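Local coordinates for catalase (PDB 2J2M), which catalyses the breakdown of hydrogen peroxide to water and oxygen at a haem iron, working as a tetramer of identical chains, at residues G17-S22 against D35-E40; E257-V262 against V294-L299; N364-D369 against N382-R387. All coordinates share one frame; numbering follows the deposited sequence.

Contact 1: G17-S22 against D35-E40; sequences GDNQNS and DYQLIE
Gln-37, in the first turn of helix 36-45, reaches across to the loop 17-22 and gives its amide to Asp-18 by two routes. NE2 donates to Asp-18 O at 2.8 Å, nearly straight at 166°; the acceptor lies in the plane of the glutamine amide, while the donor is tilted 31° from the carbonyl plane. The other end of the amide serves the same residue through water 1, which donates to Gln-37 OE1 at 2.6 Å and accepts from Asp-18 N at 3.2 Å. Glutamine suits the place because its chain, extended beyond CG, carries a donor and an acceptor side by side. With an alanine here both amide atoms are gone, which would probably leave Asp-18 O without this donor and the water without its link to the helix.

Within each segment an aspartate organises the backbone. Asp-18 forms an Asx turn, OD2 accepting from Gln-20 N at 2.8 Å, and its OD1 takes Asn-21 ND2 on the syn lone pair. Asp-35 is the N-cap of the helix: OD2 accepts from Leu-38 N at 3.0 Å, approached from above the carboxylate plane, and its negative charge probably suits the positive end of the helix dipole. The loop 17-22 and the start of helix 36-45 belong to the N-terminal arm, which, as in other catalases, probably threads among neighbouring subunits; the second and third subunits press on both segments.

Van der Waals contact completes the join. Asp-35 OD1 lies 3.4 Å from Ser-22 CA, but its polar partners are Arg-23 N and Arg-412 of the second subunit. Leu-38 CD1 touches Ser-22 OG at 3.8 Å; that hydroxyl is hydrogen-bonded to Asp-138 of the second subunit, and the small serine lets the leucine come close.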
loop_
_atom_site.group_PDB
_atom_site.type_symbol
_atom_site.label_atom_id
_atom_site.label_comp_id
_atom_site.label_asym_id
_atom_site.label_seq_id
_atom_site.Cartn_x
_atom_site.Cartn_y
_atom_site.Cartn_z
ATOM N N GLY A 17 -25.177 4.798 -19.954
ATOM C CA GLY A 17 -26.245 4.449 -20.878
ATOM C C GLY A 17 -26.451 2.952 -21.038
ATOM O O GLY A 17 -27.590 2.477 -21.160
ATOM N N ASP A 18 -25.349 2.206 -21.046
ATOM C CA ASP A 18 -25.403 0.769 -21.251
ATOM C C ASP A 18 -24.479 0.106 -20.230
ATOM O O ASP A 18 -23.252 0.142 -20.353
ATOM C CB ASP A 18 -24.993 0.432 -22.702
ATOM C CG ASP A 18 -25.035 -1.070 -23.020
ATOM O OD1 ASP A 18 -24.899 -1.409 -24.219
ATOM O OD2 ASP A 18 -25.209 -1.919 -22.113
ATOM N N ASN A 19 -25.081 -0.490 -19.212
ATOM C CA ASN A 19 -24.336 -1.187 -18.170
ATOM C C ASN A 19 -24.224 -2.699 -18.426
ATOM O O ASN A 19 -23.965 -3.468 -17.498
ATOM C CB ASN A 19 -25.009 -0.937 -16.816
ATOM C CG ASN A 19 -24.166 -1.402 -15.654
ATOM O OD1 ASN A 19 -22.941 -1.178 -15.613
ATOM N ND2 ASN A 19 -24.811 -2.063 -14.698
ATOM N N GLN A 20 -24.423 -3.119 -19.682
ATOM C CA GLN A 20 -24.481 -4.556 -20.031
ATOM C C GLN A 20 -23.433 -4.995 -21.068
ATOM O O GLN A 20 -23.077 -6.175 -21.141
ATOM C CB GLN A 20 -25.894 -4.941 -20.533
ATOM C CG GLN A 20 -27.100 -4.230 -19.848
ATOM C CD GLN A 20 -27.168 -4.435 -18.336
ATOM O OE1 GLN A 20 -26.753 -5.469 -17.805
ATOM N NE2 GLN A 20 -27.713 -3.459 -17.640
ATOM N N ASN A 21 -22.953 -4.054 -21.875
ATOM C CA ASN A 21 -22.054 -4.390 -22.975
ATOM C C ASN A 21 -20.748 -3.602 -22.940
ATOM O O ASN A 21 -20.753 -2.374 -22.797
ATOM C CB ASN A 21 -22.762 -4.183 -24.332
ATOM C CG ASN A 21 -24.104 -4.924 -24.425
ATOM O OD1 ASN A 21 -24.164 -6.138 -24.302
ATOM N ND2 ASN A 21 -25.176 -4.179 -24.632
ATOM N N SER A 22 -19.626 -4.301 -23.084
ATOM C CA SER A 22 -18.349 -3.623 -23.284
ATOM C C SER A 22 -18.308 -2.944 -24.653
ATOM O O SER A 22 -19.047 -3.316 -25.562
ATOM C CB SER A 22 -17.196 -4.610 -23.158
ATOM O OG SER A 22 -17.224 -5.258 -21.899
ATOM N N ASP A 35 -12.612 1.845 -23.327
ATOM C CA ASP A 35 -13.817 1.652 -22.509
ATOM C C ASP A 35 -13.581 2.099 -21.066
ATOM O O ASP A 35 -13.389 1.266 -20.189
ATOM C CB ASP A 35 -14.291 0.204 -22.552
ATOM C CG ASP A 35 -15.741 0.051 -22.094
ATOM O OD1 ASP A 35 -16.411 -0.912 -22.515
ATOM O OD2 ASP A 35 -16.229 0.903 -21.324
ATOM N N TYR A 36 -13.586 3.413 -20.831
ATOM C CA TYR A 36 -13.351 3.955 -19.489
ATOM C C TYR A 36 -14.338 3.353 -18.481
ATOM O O TYR A 36 -13.955 2.985 -17.362
ATOM C CB TYR A 36 -13.417 5.501 -19.447
ATOM C CG TYR A 36 -13.299 6.015 -18.012
ATOM C CD1 TYR A 36 -12.037 6.229 -17.439
ATOM C CD2 TYR A 36 -14.443 6.234 -17.214
ATOM C CE1 TYR A 36 -11.896 6.653 -16.110
ATOM C CE2 TYR A 36 -14.314 6.663 -15.869
ATOM C CZ TYR A 36 -13.026 6.858 -15.330
ATOM O OH TYR A 36 -12.842 7.260 -14.029
ATOM N N GLN A 37 -15.600 3.235 -18.888
ATOM C CA GLN A 37 -16.645 2.764 -17.984
ATOM C C GLN A 37 -16.370 1.344 -17.466
ATOM O O GLN A 37 -16.497 1.075 -16.267
ATOM C CB GLN A 37 -18.024 2.872 -18.646
ATOM C CG GLN A 37 -19.107 2.064 -17.961
ATOM C CD GLN A 37 -20.381 2.013 -18.768
ATOM O OE1 GLN A 37 -20.790 3.017 -19.340
ATOM N NE2 GLN A 37 -21.006 0.834 -18.844
ATOM N N LEU A 38 -15.991 0.450 -18.377
ATOM C CA LEU A 38 -15.622 -0.920 -18.013
ATOM C C LEU A 38 -14.386 -0.957 -17.095
ATOM O O LEU A 38 -14.411 -1.571 -16.024
ATOM C CB LEU A 38 -15.357 -1.751 -19.276
ATOM C CG LEU A 38 -14.740 -3.135 -19.013
ATOM C CD1 LEU A 38 -15.802 -4.155 -18.524
ATOM C CD2 LEU A 38 -14.020 -3.625 -20.239
ATOM N N ILE A 39 -13.308 -0.299 -17.526
ATOM C CA ILE A 39 -12.047 -0.347 -16.797
ATOM C C ILE A 39 -12.183 0.275 -15.403
ATOM O O ILE A 39 -11.654 -0.266 -14.431
ATOM C CB ILE A 39 -10.903 0.289 -17.613
ATOM C CG1 ILE A 39 -10.685 -0.534 -18.901
ATOM C CG2 ILE A 39 -9.598 0.433 -16.761
ATOM C CD1 ILE A 39 -9.914 0.190 -19.942
ATOM N N GLU A 40 -12.909 1.386 -15.294
ATOM C CA GLU A 40 -13.178 1.973 -13.979
ATOM C C GLU A 40 -13.903 0.986 -13.083
ATOM O O GLU A 40 -13.574 0.861 -11.916
ATOM C CB GLU A 40 -13.994 3.258 -14.083
ATOM C CG GLU A 40 -14.248 3.875 -12.708
ATOM C CD GLU A 40 -15.337 4.915 -12.708
ATOM O OE1 GLU A 40 -16.513 4.563 -12.525
ATOM O OE2 GLU A 40 -15.005 6.096 -12.854
HETATM O O HOH W 1 -22.555 3.682 -21.160
#

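Contact 2: E257-V262 against V294-L299; sequences EWDLFV and VGTMTL
Trp-258, Met-297 and Leu-299 meet on one face of the antiparallel pair 257-262 and 294-299. Met-297 runs beside the indole, its chain turning at the last torsion (chi3 68°) to bring CE to 3.8 Å from Trp-258 CE3, while Leu-299 CD2 approaches Trp-258 CZ3 at 3.7 Å. Phe-94 and Phe-113 also meet the ring, whose NE1 bonds to Met-193 O. Leu-260 lies alongside Val-294, CD2 to CG1 3.8 Å, and Val-294 CG2 meets Val-262. Phe-66, from strand 59-68, covers Leu-260, Val-294 and Met-297, placing this face inside the catalase beta-barrel.

The backbone ladder pairs Trp-258 with Met-297, each donating to the other's carbonyl. At Leu-260 the ladder widens into a classic beta bulge, faced by Val-294 and Gly-295: Leu-260 N donates to Gly-295 O at 2.8 Å, and Leu-260 O accepts from Val-294 N at 2.7 Å and, weakly, from Gly-295 N. Gly-295 is nearly fully extended (phi 178°, psi -164°), as glycine readily is.

The face with Glu-257, Asp-259, Thr-296 and Thr-298 is more polar. Thr-298 OG1 donates to Glu-257 OE2 at 2.6 Å, from above the carboxylate plane, and Asp-259 OD2 touches the Thr-296 methyl but bonds to His-293. Oily side chains on one face, acids and hydroxyls with one bond between them on the other, imply one side in the barrel and one nearer solvent.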
loop_
_atom_site.group_PDB
_atom_site.type_symbol
_atom_site.label_atom_id
_atom_site.label_comp_id
_atom_site.label_asym_id
_atom_site.label_seq_id
_atom_site.Cartn_x
_atom_site.Cartn_y
_atom_site.Cartn_z
ATOM N N GLU A 257 -27.907 -7.799 25.550
ATOM C CA GLU A 257 -27.531 -6.891 26.605
ATOM C C GLU A 257 -26.508 -7.550 27.488
ATOM O O GLU A 257 -26.563 -8.751 27.682
ATOM C CB GLU A 257 -28.749 -6.509 27.453
ATOM C CG GLU A 257 -29.852 -5.776 26.686
ATOM C CD GLU A 257 -30.773 -4.946 27.587
ATOM O OE1 GLU A 257 -31.035 -5.329 28.747
ATOM O OE2 GLU A 257 -31.235 -3.889 27.122
ATOM N N TRP A 258 -25.576 -6.767 28.028
ATOM C CA TRP A 258 -24.654 -7.262 29.041
ATOM C C TRP A 258 -24.545 -6.237 30.153
ATOM O O TRP A 258 -24.603 -5.013 29.902
ATOM C CB TRP A 258 -23.228 -7.446 28.489
ATOM C CG TRP A 258 -22.985 -8.546 27.499
ATOM C CD1 TRP A 258 -22.291 -9.703 27.715
ATOM C CD2 TRP A 258 -23.371 -8.563 26.117
ATOM N NE1 TRP A 258 -22.240 -10.459 26.561
ATOM C CE2 TRP A 258 -22.898 -9.778 25.565
ATOM C CE3 TRP A 258 -24.071 -7.674 25.294
ATOM C CZ2 TRP A 258 -23.109 -10.122 24.230
ATOM C CZ3 TRP A 258 -24.285 -8.018 23.973
ATOM C CH2 TRP A 258 -23.801 -9.227 23.451
ATOM N N ASP A 259 -24.327 -6.725 31.376
ATOM C CA ASP A 259 -23.916 -5.845 32.468
ATOM C C ASP A 259 -22.390 -5.729 32.645
ATOM O O ASP A 259 -21.663 -6.721 32.557
ATOM C CB ASP A 259 -24.617 -6.259 33.755
ATOM C CG ASP A 259 -26.104 -6.089 33.652
ATOM O OD1 ASP A 259 -26.762 -7.036 33.193
ATOM O OD2 ASP A 259 -26.619 -5.002 33.970
ATOM N N LEU A 260 -21.919 -4.511 32.877
ATOM C CA LEU A 260 -20.485 -4.246 33.151
ATOM C C LEU A 260 -20.196 -4.131 34.659
ATOM O O LEU A 260 -20.797 -3.312 35.358
ATOM C CB LEU A 260 -20.008 -2.971 32.442
ATOM C CG LEU A 260 -18.539 -2.545 32.577
ATOM C CD1 LEU A 260 -17.594 -3.493 31.812
ATOM C CD2 LEU A 260 -18.343 -1.122 32.076
ATOM N N PHE A 261 -19.278 -4.966 35.140
ATOM C CA PHE A 261 -18.843 -4.925 36.506
ATOM C C PHE A 261 -17.342 -4.604 36.533
ATOM O O PHE A 261 -16.613 -4.787 35.534
ATOM C CB PHE A 261 -19.081 -6.270 37.208
ATOM C CG PHE A 261 -20.534 -6.660 37.368
ATOM C CD1 PHE A 261 -21.168 -6.519 38.598
ATOM C CD2 PHE A 261 -21.252 -7.223 36.301
ATOM C CE1 PHE A 261 -22.499 -6.899 38.775
ATOM C CE2 PHE A 261 -22.600 -7.601 36.450
ATOM C CZ PHE A 261 -23.223 -7.440 37.690
ATOM N N VAL A 262 -16.893 -4.139 37.702
ATOM C CA VAL A 262 -15.531 -3.724 37.892
ATOM C C VAL A 262 -14.980 -4.388 39.145
ATOM O O VAL A 262 -15.645 -4.433 40.167
ATOM C CB VAL A 262 -15.407 -2.155 37.929
ATOM C CG1 VAL A 262 -16.087 -1.551 39.160
ATOM C CG2 VAL A 262 -13.949 -1.712 37.865
ATOM N N VAL A 294 -21.417 -1.454 37.172
ATOM C CA VAL A 294 -21.152 -0.141 36.555
ATOM C C VAL A 294 -22.371 0.312 35.719
ATOM O O VAL A 294 -22.880 1.431 35.854
ATOM C CB VAL A 294 -19.891 -0.185 35.628
ATOM C CG1 VAL A 294 -19.741 1.121 34.826
ATOM C CG2 VAL A 294 -18.625 -0.490 36.407
ATOM N N GLY A 295 -22.829 -0.579 34.848
ATOM C CA GLY A 295 -23.880 -0.241 33.909
ATOM C C GLY A 295 -24.182 -1.407 33.006
ATOM O O GLY A 295 -23.827 -2.552 33.311
ATOM N N THR A 296 -24.875 -1.099 31.910
ATOM C CA THR A 296 -25.352 -2.095 30.969
ATOM C C THR A 296 -25.314 -1.647 29.496
ATOM O O THR A 296 -25.678 -0.517 29.145
ATOM C CB THR A 296 -26.725 -2.759 31.430
ATOM O OG1 THR A 296 -27.701 -2.752 30.369
ATOM C CG2 THR A 296 -27.270 -2.107 32.677
ATOM N N MET A 297 -24.818 -2.544 28.647
ATOM C CA MET A 297 -24.759 -2.289 27.228
ATOM C C MET A 297 -25.916 -3.003 26.543
ATOM O O MET A 297 -26.190 -4.184 26.827
ATOM C CB MET A 297 -23.410 -2.738 26.650
ATOM C CG MET A 297 -23.364 -2.828 25.114
ATOM S SD MET A 297 -21.721 -3.218 24.404
ATOM C CE MET A 297 -21.480 -4.900 24.942
ATOM N N THR A 298 -26.585 -2.275 25.648
ATOM C CA THR A 298 -27.632 -2.818 24.798
ATOM C C THR A 298 -27.216 -2.613 23.340
ATOM O O THR A 298 -26.966 -1.487 22.940
ATOM C CB THR A 298 -28.973 -2.093 25.080
ATOM O OG1 THR A 298 -29.315 -2.279 26.460
ATOM C CG2 THR A 298 -30.117 -2.623 24.182
ATOM N N LEU A 299 -27.093 -3.695 22.574
ATOM C CA LEU A 299 -26.890 -3.608 21.118
ATOM C C LEU A 299 -28.248 -3.683 20.366
ATOM O O LEU A 299 -28.903 -4.724 20.306
ATOM C CB LEU A 299 -25.945 -4.715 20.642
ATOM C CG LEU A 299 -24.413 -4.591 20.588
ATOM C CD1 LEU A 299 -23.842 -3.452 21.397
ATOM C CD2 LEU A 299 -23.765 -5.893 20.958
#

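Contact 3: N364-D369 against N382-R387; sequences NNYQRD and NYEPNR
Tyr-366 reaches from the loop 364-369 into 382-387, and Glu-384 lays its CB over one face of the ring, offset toward the rim. This is a CH-pi contact, CB 3.7 Å from the Tyr-366 centroid and 20° off the ring normal. The glutamate chain bends at chi2 (-85°), which takes its carboxylate away to Asn-19 of the third subunit. Asn-382 CB packs over one face of the Arg-368 guanidinium, also offset toward its rim, and lies 3.7 Å from Arg-368 CG.

The hydrogen bonds centre on two groups. Asn-386 ND2 donates to Tyr-366 OH at 3.2 Å and, almost straight, to Tyr-383 O at 2.7 Å; both acceptors lie in its amide plane, so the amide is held against rotation. The phenol is also bonded to Pro-392 O. Arg-368 NH1 donates to Asn-365 O and Gln-367 O, each at 2.9 Å, and its NH2 to Ser-379 O, so that three carbonyls fix the planar cation.

With neither helix nor strand here, side chain-to-backbone bonds help hold the chain, consistent with the extended wrapping domain of catalases, here buried between the third and fourth subunits.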
loop_
_atom_site.group_PDB
_atom_site.type_symbol
_atom_site.label_atom_id
_atom_site.label_comp_id
_atom_site.label_asym_id
_atom_site.label_seq_id
_atom_site.Cartn_x
_atom_site.Cartn_y
_atom_site.Cartn_z
ATOM N N ASN A 364 -8.741 18.054 17.151
ATOM C CA ASN A 364 -8.074 19.310 16.796
ATOM C C ASN A 364 -6.594 19.226 17.071
ATOM O O ASN A 364 -6.164 19.364 18.226
ATOM C CB ASN A 364 -8.661 20.490 17.584
ATOM C CG ASN A 364 -10.047 20.867 17.116
ATOM O OD1 ASN A 364 -10.231 21.261 15.957
ATOM N ND2 ASN A 364 -11.043 20.733 18.006
ATOM N N ASN A 365 -5.811 18.989 16.016
ATOM C CA ASN A 365 -4.356 18.924 16.172
ATOM C C ASN A 365 -3.543 19.323 14.950
ATOM O O ASN A 365 -4.076 19.782 13.940
ATOM C CB ASN A 365 -3.917 17.565 16.734
ATOM C CG ASN A 365 -4.303 16.395 15.855
ATOM O OD1 ASN A 365 -4.283 16.481 14.620
ATOM N ND2 ASN A 365 -4.627 15.273 16.493
ATOM N N TYR A 366 -2.237 19.104 15.064
ATOM C CA TYR A 366 -1.257 19.559 14.105
ATOM C C TYR A 366 -0.749 18.449 13.181
ATOM O O TYR A 366 0.200 18.673 12.427
ATOM C CB TYR A 366 -0.110 20.193 14.885
ATOM C CG TYR A 366 -0.588 21.382 15.679
ATOM C CD1 TYR A 366 -1.037 21.231 16.999
ATOM C CD2 TYR A 366 -0.647 22.644 15.104
ATOM C CE1 TYR A 366 -1.495 22.335 17.727
ATOM C CE2 TYR A 366 -1.108 23.747 15.821
ATOM C CZ TYR A 366 -1.519 23.588 17.119
ATOM O OH TYR A 366 -1.985 24.654 17.806
ATOM N N GLN A 367 -1.374 17.265 13.245
ATOM C CA GLN A 367 -1.068 16.166 12.338
ATOM C C GLN A 367 -1.625 16.472 10.942
ATOM O O GLN A 367 -2.697 17.093 10.806
ATOM C CB GLN A 367 -1.650 14.841 12.847
ATOM C CG GLN A 367 -1.058 14.347 14.143
ATOM C CD GLN A 367 -1.669 13.030 14.592
ATOM O OE1 GLN A 367 -2.167 12.268 13.784
ATOM N NE2 GLN A 367 -1.614 12.754 15.895
ATOM N N ARG A 368 -0.912 16.023 9.907
ATOM C CA ARG A 368 -1.239 16.405 8.541
ATOM C C ARG A 368 -0.976 15.280 7.553
ATOM O O ARG A 368 -0.143 14.406 7.796
ATOM C CB ARG A 368 -0.403 17.637 8.123
ATOM C CG ARG A 368 -0.796 18.986 8.828
ATOM C CD ARG A 368 -2.257 19.356 8.547
ATOM N NE ARG A 368 -2.641 20.652 9.072
ATOM C CZ ARG A 368 -3.054 20.887 10.321
ATOM N NH1 ARG A 368 -3.094 19.896 11.224
ATOM N NH2 ARG A 368 -3.401 22.126 10.684
ATOM N N ASP A 369 -1.668 15.347 6.411
ATOM C CA ASP A 369 -1.331 14.562 5.212
ATOM C C ASP A 369 -1.635 13.064 5.373
ATOM O O ASP A 369 -2.660 12.704 5.981
ATOM C CB ASP A 369 0.133 14.810 4.776
ATOM C CG ASP A 369 0.426 16.286 4.396
ATOM O OD1 ASP A 369 1.530 16.533 3.878
ATOM O OD2 ASP A 369 -0.407 17.203 4.577
ATOM N N ASN A 382 0.356 24.340 11.163
ATOM C CA ASN A 382 0.506 22.910 11.443
ATOM C C ASN A 382 1.636 22.587 12.453
ATOM O O ASN A 382 2.167 21.473 12.488
ATOM C CB ASN A 382 0.649 22.121 10.126
ATOM C CG ASN A 382 1.869 22.552 9.284
ATOM O OD1 ASN A 382 2.747 23.295 9.744
ATOM N ND2 ASN A 382 1.924 22.072 8.045
ATOM N N TYR A 383 1.988 23.564 13.286
ATOM C CA TYR A 383 3.069 23.382 14.264
ATOM C C TYR A 383 2.655 23.997 15.584
ATOM O O TYR A 383 1.962 25.015 15.586
ATOM C CB TYR A 383 4.377 24.028 13.764
ATOM C CG TYR A 383 4.244 25.505 13.529
ATOM C CD1 TYR A 383 4.576 26.419 14.530
ATOM C CD2 TYR A 383 3.760 25.996 12.319
ATOM C CE1 TYR A 383 4.455 27.799 14.332
ATOM C CE2 TYR A 383 3.616 27.388 12.112
ATOM C CZ TYR A 383 3.971 28.278 13.134
ATOM O OH TYR A 383 3.845 29.639 12.955
ATOM N N GLU A 384 3.075 23.376 16.690
ATOM C CA GLU A 384 2.875 23.899 18.057
ATOM C C GLU A 384 4.174 23.761 18.863
ATOM O O GLU A 384 4.868 22.763 18.737
ATOM C CB GLU A 384 1.770 23.116 18.755
ATOM C CG GLU A 384 1.082 23.826 19.907
ATOM C CD GLU A 384 1.793 23.689 21.235
ATOM O OE1 GLU A 384 1.507 24.522 22.112
ATOM O OE2 GLU A 384 2.627 22.769 21.422
ATOM N N PRO A 385 4.534 24.765 19.677
ATOM C CA PRO A 385 3.904 26.070 19.905
ATOM C C PRO A 385 3.897 26.963 18.666
ATOM O O PRO A 385 4.698 26.786 17.747
ATOM C CB PRO A 385 4.750 26.688 21.035
ATOM C CG PRO A 385 6.067 26.053 20.894
ATOM C CD PRO A 385 5.754 24.617 20.492
ATOM N N ASN A 386 2.938 27.878 18.654
ATOM C CA ASN A 386 2.808 28.912 17.635
ATOM C C ASN A 386 2.294 30.192 18.324
ATOM O O ASN A 386 2.034 30.162 19.542
ATOM C CB ASN A 386 1.870 28.445 16.511
ATOM C CG ASN A 386 0.550 27.939 17.022
ATOM O OD1 ASN A 386 -0.262 28.702 17.531
ATOM N ND2 ASN A 386 0.327 26.654 16.889
ATOM N N ARG A 387 2.156 31.279 17.556
ATOM C CA ARG A 387 1.779 32.604 18.075
ATOM C C ARG A 387 0.273 32.860 18.170
ATOM O O ARG A 387 -0.168 33.865 18.742
ATOM C CB ARG A 387 2.405 33.720 17.219
ATOM C CG ARG A 387 1.918 33.780 15.775
ATOM C CD ARG A 387 2.560 34.951 15.008
ATOM N NE ARG A 387 3.988 34.770 14.728
ATOM C CZ ARG A 387 4.507 34.304 13.582
ATOM N NH1 ARG A 387 3.737 33.956 12.559
ATOM N NH2 ARG A 387 5.819 34.209 13.445
#

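In the fold
Contact 2 belongs to the barrel: its centre lies about 17 Å from that of the chain, no other subunit touches it, and a backbone ladder with one bulge joins its strands. Contacts 1 and 3 have centres farther out, at about 43 and 33 Å, yet are buried by neighbouring subunits. They use amides, carboxylates and an arginine to tie loops, in contact 1 to the first turn of a helix, where contact 2 combines its ladder with an apolar face. Contacts 1 and 3, about 23 Å apart at their nearest atoms within one chain, meet between chains: Glu-384 of one subunit bonds to Asn-19 and Gln-20 of another, joining N-terminal arm to what is probably the wrapping domain.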